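Local coordinates for protein alpha,alpha-trehalose-phosphate synthase (UDP-forming) (Burkholderia xenovorans, PDB 5V0T) that belongs to glycosyltransferase family 20, a GT-B-fold family, and holds uridine-5'-diphosphate and 6-O-phosphono-alpha-D-glucopyranose in its pockets, at residues V34-A39 with G45-W50; D38-T43 with G68-A73. One frame throughout, in Å; residues are numbered along the deposited sequence.

Interaction 1: V34-A39 with G45-W50; sequences VGVYDA and GMWFGW. With UDP (uridine-5'-diphosphate), chain I.
Y37 and W47 mark the nearest backbone approach, with CA atoms 8.8 Å apart, where helix 31-43 lies over strand 45-48. The motif is a beta-alpha-beta crossover in the Rossmann-like N-terminal half of a GT-B glycosyltransferase: the chain leaves strand 12-16, runs through the helix and returns as the parallel neighbour 45-48. Such a unit illustrates how a large aromatic residue can fill the layer between helix and sheet. The W47 indole, with CG anti to its own N (chi1 -165°), reaches up from the strand and is met by successive helix residues on two different sides. V36 comes over a face. Its CG1 is 3.9 Å from the centroid of the six-membered ring, only 15° off the ring normal, which makes this a CH-pi contact; the methyl is displaced toward the rim of the indole. Y37 instead meets the indole at its edge. Its CB stands 3.7 Å from W47 CZ3, and CD1 of the phenol ring lies in the indole plane, 3.9 Å from the same carbon. Although the two side chains cross at about a right angle, the contact is made at the indole's edge and is no stack. No hydrogen bond joins the segments, and the contact is buried and apolar. The indole's polar atom is nonetheless satisfied: NE1 of W47 hydrogen-bonds S16 OG, just where strand 12-16 ends, a bond that would help to set the rotation of the indole. I14 of that strand touches both V36 and W47. One turn before D38, V34 points away from the strand and serves the nucleotide pocket, its CG2 methyl resting 3.5 Å from O3' of UDP.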
# COMPACT_ATOMS: atom_id res chain seq x y z
N VAL A 34 2.19 -5.77 6.28
CA VAL A 34 3.28 -6.62 5.81
C VAL A 34 4.62 -5.92 6.00
O VAL A 34 5.56 -6.50 6.56
CB VAL A 34 3.05 -7.01 4.33
CG1 VAL A 34 4.33 -7.61 3.74
CG2 VAL A 34 1.90 -8.00 4.21
N GLY A 35 4.72 -4.68 5.55
CA GLY A 35 6.00 -4.01 5.58
C GLY A 35 6.43 -3.64 6.98
O GLY A 35 7.60 -3.79 7.34
N VAL A 36 5.50 -3.14 7.80
CA VAL A 36 5.83 -2.77 9.17
C VAL A 36 6.30 -3.99 9.96
O VAL A 36 7.28 -3.92 10.71
CB VAL A 36 4.65 -2.06 9.85
CG1 VAL A 36 4.90 -1.90 11.34
CG2 VAL A 36 4.42 -0.70 9.22
N TYR A 37 5.62 -5.13 9.78
CA TYR A 37 6.03 -6.32 10.52
C TYR A 37 7.41 -6.81 10.07
O TYR A 37 8.21 -7.23 10.91
CB TYR A 37 5.00 -7.44 10.38
CG TYR A 37 5.32 -8.61 11.28
CD1 TYR A 37 5.24 -8.50 12.66
CD2 TYR A 37 5.75 -9.82 10.74
CE1 TYR A 37 5.55 -9.56 13.49
CE2 TYR A 37 6.06 -10.90 11.56
CZ TYR A 37 5.96 -10.76 12.93
OH TYR A 37 6.28 -11.83 13.75
N ASP A 38 7.70 -6.78 8.77
CA ASP A 38 9.05 -7.11 8.30
C ASP A 38 10.10 -6.24 8.99
O ASP A 38 11.15 -6.74 9.40
CB ASP A 38 9.15 -6.92 6.78
CG ASP A 38 8.69 -8.15 5.99
OD1 ASP A 38 8.52 -9.23 6.60
OD2 ASP A 38 8.50 -8.03 4.76
N ALA A 39 9.84 -4.94 9.10
CA ALA A 39 10.78 -4.01 9.73
C ALA A 39 10.92 -4.28 11.23
O ALA A 39 12.04 -4.33 11.76
CB ALA A 39 10.34 -2.56 9.50
N GLY A 45 10.34 -4.60 19.52
CA GLY A 45 9.70 -3.37 19.95
C GLY A 45 8.25 -3.60 20.26
O GLY A 45 7.83 -4.71 20.59
N MET A 46 7.47 -2.53 20.18
CA MET A 46 6.05 -2.56 20.47
C MET A 46 5.28 -2.14 19.23
O MET A 46 5.69 -1.22 18.51
CB MET A 46 5.67 -1.63 21.63
CG MET A 46 4.18 -1.47 21.84
SD MET A 46 3.80 -0.48 23.31
CE MET A 46 4.19 -1.66 24.60
N TRP A 47 4.17 -2.84 18.97
CA TRP A 47 3.24 -2.48 17.91
C TRP A 47 1.89 -2.19 18.58
O TRP A 47 1.24 -3.10 19.10
CB TRP A 47 3.13 -3.59 16.87
CG TRP A 47 2.47 -3.14 15.58
CD1 TRP A 47 1.75 -2.00 15.38
CD2 TRP A 47 2.49 -3.83 14.32
NE1 TRP A 47 1.30 -1.94 14.07
CE2 TRP A 47 1.75 -3.06 13.41
CE3 TRP A 47 3.05 -5.04 13.89
CZ2 TRP A 47 1.56 -3.44 12.08
CZ3 TRP A 47 2.87 -5.42 12.57
CH2 TRP A 47 2.13 -4.62 11.68
N PHE A 48 1.50 -0.92 18.58
CA PHE A 48 0.26 -0.45 19.17
C PHE A 48 -0.73 -0.08 18.08
O PHE A 48 -0.37 0.61 17.12
CB PHE A 48 0.53 0.77 20.07
CG PHE A 48 -0.71 1.47 20.55
CD1 PHE A 48 -1.30 1.09 21.74
CD2 PHE A 48 -1.25 2.54 19.84
CE1 PHE A 48 -2.44 1.74 22.21
CE2 PHE A 48 -2.38 3.19 20.30
CZ PHE A 48 -2.98 2.80 21.49
N GLY A 49 -1.98 -0.50 18.24
CA GLY A 49 -3.01 -0.06 17.30
C GLY A 49 -4.33 -0.76 17.52
O GLY A 49 -4.60 -1.31 18.59
N TRP A 50 -5.17 -0.70 16.49
CA TRP A 50 -6.50 -1.29 16.53
C TRP A 50 -6.41 -2.82 16.44
O TRP A 50 -5.64 -3.36 15.64
CB TRP A 50 -7.33 -0.71 15.39
CG TRP A 50 -8.73 -1.22 15.23
CD1 TRP A 50 -9.65 -1.47 16.21
CD2 TRP A 50 -9.38 -1.52 13.99
NE1 TRP A 50 -10.84 -1.91 15.65
CE2 TRP A 50 -10.69 -1.95 14.29
CE3 TRP A 50 -8.97 -1.47 12.65
CZ2 TRP A 50 -11.61 -2.32 13.30
CZ3 TRP A 50 -9.89 -1.84 11.66
CH2 TRP A 50 -11.18 -2.27 11.99
N1 UDP I . -1.64 -9.75 0.19
C2 UDP I . -1.83 -10.91 0.92
N3 UDP I . -2.92 -11.65 0.56
C4 UDP I . -3.83 -11.36 -0.43
C5 UDP I . -3.57 -10.14 -1.14
C6 UDP I . -2.50 -9.39 -0.82
O2 UDP I . -1.09 -11.26 1.82
O4 UDP I . -4.77 -12.13 -0.64
C1' UDP I . -0.48 -8.93 0.53
C2' UDP I . 0.51 -8.77 -0.62
O2' UDP I . 1.40 -9.87 -0.64
C3' UDP I . 1.20 -7.45 -0.24
C4' UDP I . 0.06 -6.66 0.40
O4' UDP I . -0.93 -7.62 0.83
O3' UDP I . 2.24 -7.63 0.71
C5' UDP I . -0.60 -5.63 -0.49
O5' UDP I . 0.22 -4.45 -0.44
PA UDP I . 0.23 -3.41 -1.64
O1A UDP I . 0.38 -4.12 -2.97
O2A UDP I . 1.28 -2.40 -1.32
O3A UDP I . -1.20 -2.75 -1.64
PB UDP I . -2.22 -2.28 -0.53
O1B UDP I . -1.32 -1.82 0.63
O2B UDP I . -2.89 -1.05 -1.18
O3B UDP I . -3.17 -3.36 -0.16

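Interaction 2: D38-T43 with G68-A73; sequences DALKET and GPVTFA
V70, which meets L40 across the contact, also covers a face of the F72 ring: its CG1 sits 3.6 Å above the ring plane, offset toward the rim. The phenyl thus extends a small apolar patch along strand 70-78, the parallel neighbour of 45-48 in the Rossmann-like sheet, at the point where the C-terminal part of helix 31-43 packs over it. The same methyl turns to the helix as well, touching L40 CD2 at 3.8 Å. With CG anti to its backbone N (chi1 -169°), L40 carries its branch toward the strand, where CD2 meets V70 CG1 and CG lies 3.9 Å from V70 CG2, the two side chains crossing at a slant. Nearer the surface, P69 takes over. Its ring carbon CG packs against the backbone O of K41 at 3.7 Å, in the region where the backbones run closest, K41 CA to P69 CA being 6.5 Å. The K41 side chain leads away from the strand. Its NZ has a weak, long ion pair with E245 OE2. Back on the helix, K41 NZ forms a salt bridge to D38 OD1 (3.0 Å), arriving 36° out of the carboxylate plane.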
# COMPACT_ATOMS: atom_id res chain seq x y z
N ASP A 38 7.70 -6.78 8.77
CA ASP A 38 9.05 -7.11 8.30
C ASP A 38 10.10 -6.24 8.99
O ASP A 38 11.15 -6.74 9.40
CB ASP A 38 9.15 -6.92 6.78
CG ASP A 38 8.69 -8.15 5.99
OD1 ASP A 38 8.52 -9.23 6.60
OD2 ASP A 38 8.50 -8.03 4.76
N ALA A 39 9.84 -4.94 9.10
CA ALA A 39 10.78 -4.01 9.73
C ALA A 39 10.92 -4.28 11.23
O ALA A 39 12.04 -4.33 11.76
CB ALA A 39 10.34 -2.56 9.50
N LEU A 40 9.79 -4.49 11.91
CA LEU A 40 9.78 -4.55 13.37
C LEU A 40 10.35 -5.86 13.91
O LEU A 40 10.98 -5.85 14.97
CB LEU A 40 8.35 -4.35 13.88
CG LEU A 40 8.13 -4.12 15.37
CD1 LEU A 40 8.88 -2.90 15.86
CD2 LEU A 40 6.65 -3.99 15.65
N LYS A 41 10.13 -6.98 13.21
CA LYS A 41 10.58 -8.26 13.74
C LYS A 41 12.09 -8.32 13.88
O LYS A 41 12.59 -9.13 14.66
CB LYS A 41 10.10 -9.41 12.84
CG LYS A 41 10.83 -9.51 11.51
CD LYS A 41 10.11 -10.43 10.51
CE LYS A 41 10.85 -10.48 9.17
NZ LYS A 41 10.09 -11.22 8.12
N GLU A 42 12.83 -7.48 13.15
CA GLU A 42 14.29 -7.53 13.21
C GLU A 42 14.80 -6.81 14.45
O GLU A 42 15.66 -7.34 15.17
CB GLU A 42 14.89 -6.94 11.94
CG GLU A 42 16.37 -7.22 11.77
CD GLU A 42 16.91 -6.75 10.42
OE1 GLU A 42 16.32 -5.82 9.83
OE2 GLU A 42 17.93 -7.30 9.95
N THR A 43 14.28 -5.62 14.73
CA THR A 43 14.70 -4.87 15.90
C THR A 43 13.96 -5.30 17.16
O THR A 43 14.50 -5.18 18.25
CB THR A 43 14.49 -3.37 15.70
OG1 THR A 43 13.09 -3.11 15.57
CG2 THR A 43 15.20 -2.88 14.45
N GLY A 68 7.41 -13.23 20.50
CA GLY A 68 8.82 -13.10 20.26
C GLY A 68 9.34 -11.73 20.66
O GLY A 68 9.08 -11.24 21.76
N PRO A 69 10.09 -11.08 19.77
CA PRO A 69 10.64 -9.76 20.08
C PRO A 69 9.65 -8.61 19.97
O PRO A 69 10.03 -7.46 20.23
CB PRO A 69 11.76 -9.62 19.03
CG PRO A 69 11.17 -10.31 17.82
CD PRO A 69 10.38 -11.49 18.38
N VAL A 70 8.40 -8.86 19.60
CA VAL A 70 7.41 -7.81 19.42
C VAL A 70 6.36 -7.91 20.52
O VAL A 70 5.85 -8.99 20.81
CB VAL A 70 6.76 -7.88 18.02
CG1 VAL A 70 5.66 -6.83 17.89
CG2 VAL A 70 7.80 -7.67 16.96
N THR A 71 6.05 -6.78 21.13
CA THR A 71 4.94 -6.66 22.06
C THR A 71 3.77 -6.02 21.33
O THR A 71 3.87 -4.88 20.85
CB THR A 71 5.33 -5.82 23.27
OG1 THR A 71 6.45 -6.43 23.93
CG2 THR A 71 4.17 -5.72 24.25
N PHE A 72 2.66 -6.74 21.22
CA PHE A 72 1.46 -6.20 20.60
C PHE A 72 0.57 -5.57 21.67
O PHE A 72 0.31 -6.18 22.71
CB PHE A 72 0.70 -7.28 19.82
CG PHE A 72 1.42 -7.73 18.57
CD1 PHE A 72 2.33 -8.78 18.61
CD2 PHE A 72 1.18 -7.11 17.36
CE1 PHE A 72 2.99 -9.20 17.46
CE2 PHE A 72 1.84 -7.53 16.20
CZ PHE A 72 2.74 -8.57 16.25
N ALA A 73 0.12 -4.34 21.42
CA ALA A 73 -0.76 -3.63 22.35
C ALA A 73 -1.93 -3.15 21.51
O ALA A 73 -1.81 -2.17 20.77
CB ALA A 73 -0.03 -2.49 23.05

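The two interactions show one helix packing on two neighbouring, parallel strands of a mixed sheet: interaction 1 joins the middle of helix 31-43 to 45-48, interaction 2 its C-terminal part to 70-78. Their centres are 6 Å apart, and both helix segments include D38 and A39. The strands are probably hydrogen-bonded to each other through G45 O and T71 N (2.8 Å) and through W47 N and T71 O (2.8 Å), while Y37 on F72 and L40 on W47 bridge the side-chain layers. Only interaction 1 includes a pocket residue, V34 of the UDP site; the W47 side chain is about 8 Å from the bound 6-O-phosphono-alpha-D-glucopyranose, and the K41 side chain about 11 Å from UDP.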